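Local coordinates for protein probable zinc protease PqqL (Escherichia coli, PDB 6OFT) that probably acts as a periplasmic zinc metalloendopeptidase of the M16 family; this chain is the first half of the protein, at residues N248-R253 and N437-A442; W35-T40 and E95-V100. All blocks are in the same frame, centred on the assembly; numbering follows the deposited sequence.

Contact 1 (N248-R253 and N437-A442); sequences NDKENR and NNEVAA
The amide of Asn-437 bonds the carbonyl at the end of the turn 249-252 and closes the tight half of this contact. Its ND2 gives a hydrogen bond of 2.8 Å to Asn-252 O at 161°; the acceptor lies in the plane of the amide, while the donor is tilted from the carbonyl plane. Asn-437 CG sits between the backbone N and the carbonyl carbon (chi1 59°), which directs the amide at Asn-252. The backbones approach closely here: Asn-437 CB lies 3.3 Å from Asp-249 O, and Lys-250 CA makes a CA-H...O contact to Asn-437 O. Asn-437 OD1 is held by Asn-255, so an asparagine, with a donor and an acceptor, fits. The type I turn is overlaid by an Asx turn, in which Asp-249 OD2 accepts from Glu-251 N; OD1 pairs with Arg-151.

The other half is looser and faces solvent. Long lysine and glutamate chains span the gap, Lys-250 NZ forming a 3.2 Å salt bridge with Glu-439 OE2. The amide of Asn-248 gives that oxygen a second, in-plane donor, ND2 lying 3.3 Å from Glu-439 OE2 on its syn lone pair.

Asn-438 N-caps helix 439-444, its OD1 accepting from Ala-441 N, while Asp-329 takes its ND2. The contact joins the loop between strands 242-248 and 256-264 to the start of this helix, just after strand 430-436; helix 148-160 touches the turn at Glu-251 and Asn-252.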
loop_
_atom_site.group_PDB
_atom_site.type_symbol
_atom_site.label_atom_id
_atom_site.label_comp_id
_atom_site.label_asym_id
_atom_site.label_seq_id
_atom_site.Cartn_x
_atom_site.Cartn_y
_atom_site.Cartn_z
ATOM N N ASN A 248 8.519 -20.972 -10.118
ATOM C CA ASN A 248 8.982 -22.207 -9.511
ATOM C C ASN A 248 9.915 -21.868 -8.333
ATOM O O ASN A 248 11.026 -21.364 -8.538
ATOM C CB ASN A 248 9.673 -23.101 -10.555
ATOM C CG ASN A 248 9.868 -24.547 -10.138
ATOM O OD1 ASN A 248 10.062 -24.880 -8.959
ATOM N ND2 ASN A 248 9.832 -25.446 -11.112
ATOM N N ASP A 249 9.430 -22.098 -7.100
ATOM C CA ASP A 249 10.192 -21.852 -5.870
ATOM C C ASP A 249 9.832 -22.914 -4.845
ATOM O O ASP A 249 8.695 -22.964 -4.374
ATOM C CB ASP A 249 9.948 -20.432 -5.322
ATOM C CG ASP A 249 10.977 -19.898 -4.322
ATOM O OD1 ASP A 249 11.252 -18.685 -4.350
ATOM O OD2 ASP A 249 11.487 -20.695 -3.497
ATOM N N LYS A 250 10.813 -23.762 -4.499
ATOM C CA LYS A 250 10.664 -24.882 -3.562
ATOM C C LYS A 250 10.273 -24.444 -2.154
ATOM O O LYS A 250 9.658 -25.228 -1.430
ATOM C CB LYS A 250 11.921 -25.771 -3.546
ATOM C CG LYS A 250 12.339 -26.269 -4.931
ATOM C CD LYS A 250 12.631 -27.766 -4.965
ATOM C CE LYS A 250 13.206 -28.210 -6.293
ATOM N NZ LYS A 250 12.234 -28.071 -7.414
ATOM N N GLU A 251 10.573 -23.173 -1.799
ATOM C CA GLU A 251 10.291 -22.558 -0.498
ATOM C C GLU A 251 8.883 -21.955 -0.386
ATOM O O GLU A 251 8.450 -21.660 0.728
ATOM C CB GLU A 251 11.374 -21.528 -0.122
ATOM C CG GLU A 251 12.719 -22.173 0.188
ATOM C CD GLU A 251 13.729 -21.363 0.979
ATOM O OE1 GLU A 251 13.502 -20.151 1.202
ATOM O OE2 GLU A 251 14.762 -21.950 1.374
ATOM N N ASN A 252 8.166 -21.782 -1.525
ATOM C CA ASN A 252 6.787 -21.285 -1.529
ATOM C C ASN A 252 5.879 -22.404 -1.010
ATOM O O ASN A 252 6.127 -23.577 -1.307
ATOM C CB ASN A 252 6.369 -20.799 -2.923
ATOM C CG ASN A 252 6.947 -19.456 -3.307
ATOM O OD1 ASN A 252 7.406 -18.669 -2.467
ATOM N ND2 ASN A 252 6.913 -19.144 -4.594
ATOM N N ARG A 253 4.877 -22.061 -0.188
ATOM C CA ARG A 253 4.041 -23.073 0.463
ATOM C C ARG A 253 2.731 -23.436 -0.268
ATOM O O ARG A 253 2.166 -24.498 0.007
ATOM C CB ARG A 253 3.750 -22.675 1.924
ATOM C CG ARG A 253 2.931 -21.391 2.086
ATOM C CD ARG A 253 2.432 -21.225 3.511
ATOM N NE ARG A 253 1.177 -20.473 3.562
ATOM C CZ ARG A 253 -0.032 -21.028 3.575
ATOM N NH1 ARG A 253 -0.165 -22.350 3.555
ATOM N NH2 ARG A 253 -1.117 -20.266 3.615
ATOM N N ASN A 437 5.963 -25.548 -6.406
ATOM C CA ASN A 437 7.010 -25.689 -5.382
ATOM C C ASN A 437 7.733 -27.046 -5.390
ATOM O O ASN A 437 8.577 -27.301 -4.534
ATOM C CB ASN A 437 6.462 -25.356 -3.981
ATOM C CG ASN A 437 5.299 -26.189 -3.502
ATOM O OD1 ASN A 437 4.943 -27.232 -4.068
ATOM N ND2 ASN A 437 4.682 -25.730 -2.430
ATOM N N ASN A 438 7.415 -27.902 -6.361
ATOM C CA ASN A 438 8.043 -29.214 -6.547
ATOM C C ASN A 438 7.949 -29.573 -8.021
ATOM O O ASN A 438 7.213 -28.908 -8.763
ATOM C CB ASN A 438 7.426 -30.290 -5.631
ATOM C CG ASN A 438 5.964 -30.559 -5.872
ATOM O OD1 ASN A 438 5.583 -31.258 -6.820
ATOM N ND2 ASN A 438 5.112 -30.026 -5.013
ATOM N N GLU A 439 8.683 -30.613 -8.451
ATOM C CA GLU A 439 8.696 -31.017 -9.850
ATOM C C GLU A 439 7.440 -31.794 -10.273
ATOM O O GLU A 439 7.199 -31.900 -11.475
ATOM C CB GLU A 439 10.003 -31.752 -10.222
ATOM C CG GLU A 439 11.210 -30.814 -10.296
ATOM C CD GLU A 439 10.980 -29.475 -10.989
ATOM O OE1 GLU A 439 10.874 -29.462 -12.237
ATOM O OE2 GLU A 439 10.889 -28.442 -10.282
ATOM N N VAL A 440 6.608 -32.273 -9.317
ATOM C CA VAL A 440 5.340 -32.945 -9.663
ATOM C C VAL A 440 4.343 -31.839 -10.107
ATOM O O VAL A 440 3.765 -31.945 -11.190
ATOM C CB VAL A 440 4.754 -33.841 -8.533
ATOM C CG1 VAL A 440 3.499 -34.578 -9.001
ATOM C CG2 VAL A 440 5.789 -34.826 -7.993
ATOM N N ALA A 441 4.197 -30.759 -9.302
ATOM C CA ALA A 441 3.324 -29.630 -9.655
ATOM C C ALA A 441 3.857 -28.898 -10.897
ATOM O O ALA A 441 3.053 -28.445 -11.718
ATOM C CB ALA A 441 3.181 -28.665 -8.484
ATOM N N ALA A 442 5.211 -28.820 -11.052
ATOM C CA ALA A 442 5.889 -28.175 -12.189
ATOM C C ALA A 442 5.560 -28.877 -13.493
ATOM O O ALA A 442 5.330 -28.213 -14.504
ATOM C CB ALA A 442 7.399 -28.146 -11.975
#

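Contact 2 (W35-T40 and E95-V100); sequences WLQIHT and ETVYQV
Gln-37 NE2 donates to Glu-95 OE1 over 2.8 Å, meeting the oxygen nearly along its C-O axis, with amide and carboxylate planes 37° apart. Both chains run extended beyond CG and are buried, and both have further partners: Ser-389 and Ala-386 O for the glutamine, Tyr-90 for the glutamate's other oxygen. Thr-96 OG1 gives a second side-chain bond, 2.8 Å to Thr-40 O in the carbonyl plane; with OG1 beside its own backbone N (chi1 -43°), a short hydroxyl can bind the chain just past the strand end.

The backbones pair antiparallel: Leu-36 with Tyr-98 and Ile-38 with Thr-96 are hydrogen-bonded pairs, while Trp-35 with Gln-99 and Gln-37 with Val-97 are non-hydrogen-bonded pairs.

Gln-99 lies alongside Trp-35, pointing the same way. Its CG stands 3.5 Å from the centroid of the Trp-35 five-membered ring, a CH-pi contact over the face, and Gln-99 NE2 continues over the six-membered part, 3.3 Å from Trp-35 CZ2. A glutamine suits this place because its aliphatic stem can lie flat on an indole. Val-97 CG1 lies 3.8 Å from Trp-35 CE3. On the other face of the sheet, Ile-38 CG1 meets the edge of the Tyr-98 ring, 3.8 Å from Tyr-98 CE2. Tyr-98 OH is hydrogen-bonded to Tyr-194 OH, and the side chain of Tyr-98 lies about 4 Å from that of Glu-57, the predicted proton acceptor.

Strand 31-38 is flanked by 199-205 and strand 96-103 by 87-91. Helix 378-391 packs on the Trp-35 face, and helix 107-122 on the Leu-36 face.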
loop_
_atom_site.group_PDB
_atom_site.type_symbol
_atom_site.label_atom_id
_atom_site.label_comp_id
_atom_site.label_asym_id
_atom_site.label_seq_id
_atom_site.Cartn_x
_atom_site.Cartn_y
_atom_site.Cartn_z
ATOM N N TRP A 35 4.540 11.256 13.267
ATOM C CA TRP A 35 5.146 10.808 12.021
ATOM C C TRP A 35 5.498 11.990 11.153
ATOM O O TRP A 35 4.639 12.844 10.903
ATOM C CB TRP A 35 4.189 9.902 11.200
ATOM C CG TRP A 35 3.893 8.516 11.713
ATOM C CD1 TRP A 35 4.082 8.030 12.981
ATOM C CD2 TRP A 35 3.239 7.474 10.978
ATOM N NE1 TRP A 35 3.647 6.725 13.058
ATOM C CE2 TRP A 35 3.115 6.361 11.844
ATOM C CE3 TRP A 35 2.735 7.376 9.666
ATOM C CZ2 TRP A 35 2.478 5.173 11.451
ATOM C CZ3 TRP A 35 2.148 6.180 9.260
ATOM C CH2 TRP A 35 2.036 5.093 10.143
ATOM N N LEU A 36 6.738 12.006 10.628
ATOM C CA LEU A 36 7.174 13.010 9.674
ATOM C C LEU A 36 7.169 12.325 8.303
ATOM O O LEU A 36 7.900 11.347 8.073
ATOM C CB LEU A 36 8.560 13.598 10.006
ATOM C CG LEU A 36 9.136 14.555 8.933
ATOM C CD1 LEU A 36 8.236 15.827 8.758
ATOM C CD2 LEU A 36 10.604 14.914 9.238
ATOM N N GLN A 37 6.337 12.847 7.401
ATOM C CA GLN A 37 6.163 12.294 6.071
ATOM C C GLN A 37 6.775 13.175 4.987
ATOM O O GLN A 37 6.330 14.294 4.764
ATOM C CB GLN A 37 4.659 12.011 5.822
ATOM C CG GLN A 37 4.282 11.616 4.386
ATOM C CD GLN A 37 2.792 11.583 4.241
ATOM O OE1 GLN A 37 2.108 12.599 4.389
ATOM N NE2 GLN A 37 2.247 10.416 3.979
ATOM N N ILE A 38 7.793 12.641 4.298
ATOM C CA ILE A 38 8.447 13.310 3.174
ATOM C C ILE A 38 7.717 12.776 1.964
ATOM O O ILE A 38 7.695 11.565 1.772
ATOM C CB ILE A 38 9.986 13.017 3.090
ATOM C CG1 ILE A 38 10.702 13.084 4.486
ATOM C CG2 ILE A 38 10.671 13.897 2.037
ATOM C CD1 ILE A 38 10.628 14.375 5.310
ATOM N N HIS A 39 7.166 13.659 1.126
ATOM C CA HIS A 39 6.389 13.238 -0.047
ATOM C C HIS A 39 7.257 12.837 -1.242
ATOM O O HIS A 39 6.868 13.060 -2.406
ATOM C CB HIS A 39 5.358 14.311 -0.423
ATOM C CG HIS A 39 4.301 14.515 0.621
ATOM N ND1 HIS A 39 3.027 14.013 0.460
ATOM C CD2 HIS A 39 4.364 15.177 1.801
ATOM C CE1 HIS A 39 2.351 14.379 1.540
ATOM N NE2 HIS A 39 3.118 15.083 2.375
ATOM N N THR A 40 8.435 12.235 -0.945
ATOM C CA THR A 40 9.406 11.781 -1.938
ATOM C C THR A 40 10.014 10.473 -1.457
ATOM O O THR A 40 10.446 10.378 -0.297
ATOM C CB THR A 40 10.528 12.826 -2.146
ATOM O OG1 THR A 40 9.979 14.064 -2.578
ATOM C CG2 THR A 40 11.617 12.353 -3.140
ATOM N N GLU A 95 7.255 7.763 -0.825
ATOM C CA GLU A 95 7.540 8.573 0.355
ATOM C C GLU A 95 8.619 7.992 1.258
ATOM O O GLU A 95 9.006 6.820 1.131
ATOM C CB GLU A 95 6.238 8.735 1.199
ATOM C CG GLU A 95 5.656 7.408 1.654
ATOM C CD GLU A 95 4.351 7.397 2.423
ATOM O OE1 GLU A 95 3.831 8.480 2.769
ATOM O OE2 GLU A 95 3.851 6.283 2.689
ATOM N N THR A 96 9.044 8.826 2.218
ATOM C CA THR A 96 9.970 8.475 3.287
ATOM C C THR A 96 9.249 8.928 4.542
ATOM O O THR A 96 8.812 10.077 4.608
ATOM C CB THR A 96 11.328 9.167 3.137
ATOM O OG1 THR A 96 11.745 9.123 1.777
ATOM C CG2 THR A 96 12.378 8.519 4.000
ATOM N N VAL A 97 9.060 8.028 5.504
ATOM C CA VAL A 97 8.318 8.366 6.725
ATOM C C VAL A 97 9.151 8.029 7.958
ATOM O O VAL A 97 9.733 6.935 8.024
ATOM C CB VAL A 97 6.897 7.702 6.762
ATOM C CG1 VAL A 97 6.131 8.070 8.037
ATOM C CG2 VAL A 97 6.061 8.099 5.543
ATOM N N TYR A 98 9.162 8.958 8.947
ATOM C CA TYR A 98 9.886 8.854 10.219
ATOM C C TYR A 98 8.870 8.783 11.335
ATOM O O TYR A 98 7.997 9.652 11.432
ATOM C CB TYR A 98 10.860 10.036 10.372
ATOM C CG TYR A 98 11.862 10.086 9.242
ATOM C CD1 TYR A 98 13.059 9.385 9.319
ATOM C CD2 TYR A 98 11.589 10.792 8.066
ATOM C CE1 TYR A 98 13.964 9.386 8.264
ATOM C CE2 TYR A 98 12.482 10.793 7.002
ATOM C CZ TYR A 98 13.676 10.101 7.113
ATOM O OH TYR A 98 14.600 10.135 6.106
ATOM N N GLN A 99 8.927 7.702 12.126
ATOM C CA GLN A 99 7.871 7.381 13.090
ATOM C C GLN A 99 8.345 7.253 14.521
ATOM O O GLN A 99 9.341 6.578 14.790
ATOM C CB GLN A 99 7.142 6.071 12.667
ATOM C CG GLN A 99 6.678 6.026 11.185
ATOM C CD GLN A 99 6.324 4.633 10.685
ATOM O OE1 GLN A 99 6.957 3.639 11.033
ATOM N NE2 GLN A 99 5.309 4.528 9.833
ATOM N N VAL A 100 7.621 7.921 15.442
ATOM C CA VAL A 100 7.859 7.831 16.879
ATOM C C VAL A 100 6.478 7.670 17.579
ATOM O O VAL A 100 5.549 8.425 17.298
ATOM C CB VAL A 100 8.681 9.006 17.489
ATOM C CG1 VAL A 100 8.942 8.782 18.986
ATOM C CG2 VAL A 100 10.001 9.234 16.748
#

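Contact 2 comes first along the chain and closes before contact 1 opens, so the two are in series. Their centres are 39 Å apart, on opposite sides of the chain's centre, and their nearest atoms about 26 Å. Each belongs to a different mixed sheet: contact 2 to the six-stranded one that includes strands 31-38 and 96-103, contact 1 to the margin of the five-stranded one where strands 242-248 and 430-436 end. Residues 35-40 and 95-100 pair central strands of the buried sheet beside the predicted zinc site, whereas 248-253 and 437-442 tie a surface turn to the start of helix 439-444 at the edge of the second sheet, far from that site.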